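Local coordinates for protein betaine aldehyde dehydrogenase (Staphylococcus aureus subsp. aureus COL, PDB 4QTO) that probably oxidises betaine aldehyde to glycine betaine using NAD, as a tetrameric member of the aldehyde dehydrogenase family, at residues E351-V355 and L394-P398; A376-G382 and E397-N403. All blocks are in the same frame, centred on the assembly; numbering follows the deposited sequence.

Contact 1 of 2, residues E351-V355 and L394-P398; sequences EMGPV and LFFEP
Two loop segments run 129° apart in direction, and their CA atoms come nearest at Pro354 and Phe395, 4.3 Å apart. A single direct backbone bond joins them, Val355 N to Leu394 O at 2.8 Å. Beside it, water 1 extends the pairing by donating to Gly353 O and accepting from Phe396 N. Pro354 sits on the Phe395 ring in a CH-pi contact: its CB lies 3.9 Å from the centroid and only 6° off the ring normal. Met352 O approaches the edge of the same ring at CE1. Leu394 O also touches Pro354 CB (3.4 Å) and Val355 CG2 (3.2 Å), while Leu394 CB packs against Val355 O. The Val355 side chain is about 10 Å from a bound PEG fragment. At the far end the Met352 chain runs extended through chi1 and chi2 and then bends at chi3 (93°), which brings CE to Phe396 O at 3.4 Å and to Pro398 CD at 4.0 Å. Tyr306 of helix 294-306 touches both Met352 and Pro398. Arg361 of helix 358-373 binds Phe395 O, and Glu351 is held by Trp517 and Ser519 of a second subunit. This is buried loop-to-loop packing in the catalytic domain of the aldehyde dehydrogenase fold.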
loop_
_atom_site.group_PDB
_atom_site.type_symbol
_atom_site.label_atom_id
_atom_site.label_comp_id
_atom_site.label_asym_id
_atom_site.label_seq_id
_atom_site.Cartn_x
_atom_site.Cartn_y
_atom_site.Cartn_z
ATOM N N GLU A 351 6.086 -9.596 -43.030
ATOM C CA GLU A 351 6.662 -9.724 -41.698
ATOM C C GLU A 351 7.211 -8.374 -41.210
ATOM O O GLU A 351 7.277 -8.130 -40.003
ATOM C CB GLU A 351 7.741 -10.799 -41.695
ATOM C CG GLU A 351 7.150 -12.174 -41.945
ATOM C CD GLU A 351 8.163 -13.229 -42.315
ATOM O OE1 GLU A 351 9.380 -12.941 -42.358
ATOM O OE2 GLU A 351 7.725 -14.352 -42.611
ATOM N N MET A 352 7.611 -7.503 -42.135
ATOM C CA MET A 352 8.161 -6.207 -41.785
ATOM C C MET A 352 7.752 -5.179 -42.820
ATOM O O MET A 352 7.945 -5.373 -44.035
ATOM C CB MET A 352 9.694 -6.248 -41.680
ATOM C CG MET A 352 10.283 -5.117 -40.867
ATOM S SD MET A 352 12.097 -5.144 -40.746
ATOM C CE MET A 352 12.496 -4.107 -42.125
ATOM N N GLY A 353 7.191 -4.092 -42.341
ATOM C CA GLY A 353 6.799 -2.983 -43.202
ATOM C C GLY A 353 7.916 -1.952 -43.419
ATOM O O GLY A 353 9.085 -2.190 -43.093
ATOM N N PRO A 354 7.563 -0.793 -43.976
ATOM C CA PRO A 354 8.498 0.276 -44.193
ATOM C C PRO A 354 8.800 1.066 -42.942
ATOM O O PRO A 354 8.163 0.842 -41.892
ATOM C CB PRO A 354 7.748 1.186 -45.159
ATOM C CG PRO A 354 6.326 1.027 -44.728
ATOM C CD PRO A 354 6.193 -0.419 -44.358
ATOM N N VAL A 355 9.781 1.970 -43.029
ATOM C CA VAL A 355 10.051 2.919 -41.950
ATOM C C VAL A 355 9.156 4.131 -42.201
ATOM O O VAL A 355 8.532 4.250 -43.247
ATOM C CB VAL A 355 11.537 3.278 -41.746
ATOM C CG1 VAL A 355 12.334 2.032 -41.376
ATOM C CG2 VAL A 355 12.136 3.989 -42.960
ATOM N N LEU A 394 8.957 3.445 -48.303
ATOM C CA LEU A 394 10.078 3.821 -47.464
ATOM C C LEU A 394 10.706 2.613 -46.780
ATOM O O LEU A 394 10.854 2.566 -45.563
ATOM C CB LEU A 394 9.611 4.846 -46.436
ATOM C CG LEU A 394 9.123 6.179 -47.037
ATOM C CD1 LEU A 394 8.348 6.969 -46.025
ATOM C CD2 LEU A 394 10.315 6.990 -47.517
ATOM N N PHE A 395 11.097 1.634 -47.586
ATOM C CA PHE A 395 11.696 0.424 -47.060
ATOM C C PHE A 395 13.201 0.530 -46.824
ATOM O O PHE A 395 13.930 1.280 -47.502
ATOM C CB PHE A 395 11.371 -0.769 -47.956
ATOM C CG PHE A 395 9.939 -1.169 -47.915
ATOM C CD1 PHE A 395 9.501 -2.060 -46.941
ATOM C CD2 PHE A 395 9.029 -0.629 -48.790
ATOM C CE1 PHE A 395 8.166 -2.419 -46.870
ATOM C CE2 PHE A 395 7.702 -0.977 -48.715
ATOM C CZ PHE A 395 7.275 -1.891 -47.765
ATOM N N PHE A 396 13.634 -0.214 -45.812
ATOM C CA PHE A 396 15.045 -0.322 -45.486
ATOM C C PHE A 396 15.255 -1.778 -45.053
ATOM O O PHE A 396 14.463 -2.306 -44.280
ATOM C CB PHE A 396 15.483 0.665 -44.421
ATOM C CG PHE A 396 16.979 0.780 -44.322
ATOM C CD1 PHE A 396 17.661 1.651 -45.157
ATOM C CD2 PHE A 396 17.679 0.016 -43.443
ATOM C CE1 PHE A 396 19.042 1.736 -45.115
ATOM C CE2 PHE A 396 19.057 0.108 -43.383
ATOM C CZ PHE A 396 19.732 0.952 -44.213
ATOM N N GLU A 397 16.292 -2.415 -45.596
ATOM C CA GLU A 397 16.500 -3.821 -45.325
ATOM C C GLU A 397 16.835 -4.108 -43.865
ATOM O O GLU A 397 17.542 -3.330 -43.233
ATOM C CB GLU A 397 17.633 -4.360 -46.164
ATOM C CG GLU A 397 17.333 -4.435 -47.656
ATOM C CD GLU A 397 18.567 -4.808 -48.486
ATOM O OE1 GLU A 397 19.740 -4.691 -48.014
ATOM O OE2 GLU A 397 18.351 -5.150 -49.669
ATOM N N PRO A 398 16.352 -5.248 -43.341
ATOM C CA PRO A 398 16.762 -5.613 -41.979
ATOM C C PRO A 398 18.259 -5.852 -42.007
ATOM O O PRO A 398 18.799 -6.508 -42.932
ATOM C CB PRO A 398 15.947 -6.856 -41.655
ATOM C CG PRO A 398 15.514 -7.384 -42.977
ATOM C CD PRO A 398 15.385 -6.193 -43.904
HETATM O O HOH W 1 11.597 -1.498 -44.079
#

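Contact 2 of 2, residues A376-G382 and E397-N403; sequences ATIAVGG and EPTVITN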
loop_
_atom_site.group_PDB
_atom_site.type_symbol
_atom_site.label_atom_id
_atom_site.label_comp_id
_atom_site.label_asym_id
_atom_site.label_seq_id
_atom_site.Cartn_x
_atom_site.Cartn_y
_atom_site.Cartn_z
ATOM N N ALA A 376 33.133 -1.162 -38.217
ATOM C CA ALA A 376 32.193 -2.249 -38.020
ATOM C C ALA A 376 31.828 -2.846 -39.367
ATOM O O ALA A 376 32.006 -2.239 -40.400
ATOM C CB ALA A 376 30.932 -1.769 -37.317
ATOM N N THR A 377 31.327 -4.076 -39.347
ATOM C CA THR A 377 30.935 -4.781 -40.572
ATOM C C THR A 377 29.424 -4.816 -40.756
ATOM O O THR A 377 28.737 -5.179 -39.821
ATOM C CB THR A 377 31.431 -6.240 -40.475
ATOM O OG1 THR A 377 32.877 -6.241 -40.596
ATOM C CG2 THR A 377 30.855 -7.093 -41.559
ATOM N N ILE A 378 28.918 -4.441 -41.949
ATOM C CA ILE A 378 27.492 -4.569 -42.232
ATOM C C ILE A 378 27.391 -6.005 -42.742
ATOM O O ILE A 378 27.712 -6.285 -43.925
ATOM C CB ILE A 378 27.002 -3.581 -43.303
ATOM C CG1 ILE A 378 27.366 -2.146 -42.947
ATOM C CG2 ILE A 378 25.503 -3.719 -43.504
ATOM C CD1 ILE A 378 26.852 -1.654 -41.637
ATOM N N ALA A 379 27.000 -6.921 -41.874
ATOM C CA ALA A 379 26.977 -8.326 -42.212
ATOM C C ALA A 379 25.879 -8.730 -43.188
ATOM O O ALA A 379 26.056 -9.675 -43.976
ATOM C CB ALA A 379 26.915 -9.168 -40.965
ATOM N N VAL A 380 24.758 -8.032 -43.132
ATOM C CA VAL A 380 23.634 -8.268 -44.023
ATOM C C VAL A 380 22.764 -7.017 -43.995
ATOM O O VAL A 380 22.728 -6.309 -42.977
ATOM C CB VAL A 380 22.842 -9.537 -43.640
ATOM C CG1 VAL A 380 22.205 -9.396 -42.276
ATOM C CG2 VAL A 380 21.790 -9.868 -44.687
ATOM N N GLY A 381 22.112 -6.714 -45.116
ATOM C CA GLY A 381 21.240 -5.528 -45.189
ATOM C C GLY A 381 22.017 -4.253 -45.354
ATOM O O GLY A 381 23.014 -4.206 -46.110
ATOM N N GLY A 382 21.537 -3.193 -44.725
ATOM C CA GLY A 382 22.198 -1.899 -44.762
ATOM C C GLY A 382 21.872 -0.991 -45.950
ATOM O O GLY A 382 22.557 -0.017 -46.167
ATOM N N GLU A 397 16.292 -2.415 -45.596
ATOM C CA GLU A 397 16.500 -3.821 -45.325
ATOM C C GLU A 397 16.835 -4.108 -43.865
ATOM O O GLU A 397 17.542 -3.330 -43.233
ATOM C CB GLU A 397 17.633 -4.360 -46.164
ATOM C CG GLU A 397 17.333 -4.435 -47.656
ATOM C CD GLU A 397 18.567 -4.808 -48.486
ATOM O OE1 GLU A 397 19.740 -4.691 -48.014
ATOM O OE2 GLU A 397 18.351 -5.150 -49.669
ATOM N N PRO A 398 16.352 -5.248 -43.341
ATOM C CA PRO A 398 16.762 -5.613 -41.979
ATOM C C PRO A 398 18.259 -5.852 -42.007
ATOM O O PRO A 398 18.799 -6.508 -42.932
ATOM C CB PRO A 398 15.947 -6.856 -41.655
ATOM C CG PRO A 398 15.514 -7.384 -42.977
ATOM C CD PRO A 398 15.385 -6.193 -43.904
ATOM N N THR A 399 18.931 -5.327 -40.989
ATOM C CA THR A 399 20.377 -5.236 -40.998
ATOM C C THR A 399 21.018 -5.774 -39.732
ATOM O O THR A 399 20.482 -5.582 -38.625
ATOM C CB THR A 399 20.726 -3.733 -41.131
ATOM O OG1 THR A 399 20.100 -3.192 -42.311
ATOM C CG2 THR A 399 22.209 -3.470 -41.175
ATOM N N VAL A 400 22.157 -6.458 -39.884
ATOM C CA VAL A 400 22.941 -6.941 -38.744
ATOM C C VAL A 400 24.358 -6.353 -38.897
ATOM O O VAL A 400 24.988 -6.477 -39.958
ATOM C CB VAL A 400 23.072 -8.473 -38.696
ATOM C CG1 VAL A 400 23.903 -8.899 -37.485
ATOM C CG2 VAL A 400 21.697 -9.127 -38.669
ATOM N N ILE A 401 24.823 -5.699 -37.837
ATOM C CA ILE A 401 26.155 -5.104 -37.799
ATOM C C ILE A 401 27.008 -5.902 -36.806
ATOM O O ILE A 401 26.634 -6.069 -35.654
ATOM C CB ILE A 401 26.084 -3.610 -37.423
ATOM C CG1 ILE A 401 25.242 -2.867 -38.483
ATOM C CG2 ILE A 401 27.478 -3.017 -37.330
ATOM C CD1 ILE A 401 25.064 -1.372 -38.254
ATOM N N THR A 402 28.161 -6.368 -37.274
ATOM C CA THR A 402 29.080 -7.182 -36.484
ATOM C C THR A 402 30.459 -6.532 -36.349
ATOM O O THR A 402 30.721 -5.473 -36.915
ATOM C CB THR A 402 29.249 -8.571 -37.118
ATOM O OG1 THR A 402 29.753 -8.434 -38.448
ATOM C CG2 THR A 402 27.929 -9.325 -37.158
ATOM N N ASN A 403 31.338 -7.176 -35.578
ATOM C CA ASN A 403 32.720 -6.668 -35.414
ATOM C C ASN A 403 32.681 -5.221 -34.868
ATOM O O ASN A 403 33.355 -4.317 -35.384
ATOM C CB ASN A 403 33.519 -6.752 -36.717
ATOM C CG ASN A 403 35.024 -6.665 -36.494
ATOM O OD1 ASN A 403 35.522 -7.017 -35.433
ATOM N ND2 ASN A 403 35.757 -6.226 -37.521
HETATM O O HOH W 2 34.712 -4.958 -39.333
HETATM O O HOH W 3 22.118 -4.999 -49.160
#
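The carboxylate of Glu397 meets the Gly381 backbone obliquely: Gly381 CA lies 3.3 Å from OE1 and off the carboxylate plane, stacked on neither face, while water 3 donates to both OE1 and Gly381 O. Thr399 ties the two loop ends where they leave the strands: its OG1, anti to the carbonyl carbon (chi1 -56°), accepts from Gly382 N at 2.8 Å and donates to Glu397 O from above that carbonyl's plane. The strands then pair antiparallel, starting with a classic beta bulge in which Val380 and Ala379 both face Val400: Val400 N donates to Val380 O at 3.1 Å and Ala379 N to Val400 O at 2.8 Å. Farther along, Thr377 and Thr402 exchange two backbone bonds, and Thr402 OG1 lies 3.4 Å from Thr377 CB. On one face of the sheet Ile378 and Ile401 lie side by side, CD1 of Ile378 3.7 Å from CG1 of Ile401. The other face carries Val380 CG1 against Val400 CG2, also 3.7 Å, with the threonine pair. Helix 358-373 covers the isoleucine face through Met368, Ala371 and Lys372, helix 323-337 packs on the valines through Val337, and strand 419-425 runs parallel along the other side of 399-402; 377-380 is an outermost strand of this sheet within the chain.

Following the chain, segment 351-355 leads into helix 358-373, which is succeeded by strand 377-380, a long connection without regular structure, and strand 399-402. Contact 2 closes that connection as an antiparallel hairpin at the margin of the sheet. Contact 1 closes a wider loop, holding the return arm of the connection to the loop that precedes helix 358-373. Contact 2 starts inside this loop and ends beyond it, so the two loops overlap and cross rather than nest. The contacts share Glu397 and Pro398, so their second segments overlap by two residues. Although their centres are about 15 Å apart, they also touch directly, Phe396 CZ packing 3.4 Å from Gly382 C. Together they tie the sheet margin to the loop before helix 358-373.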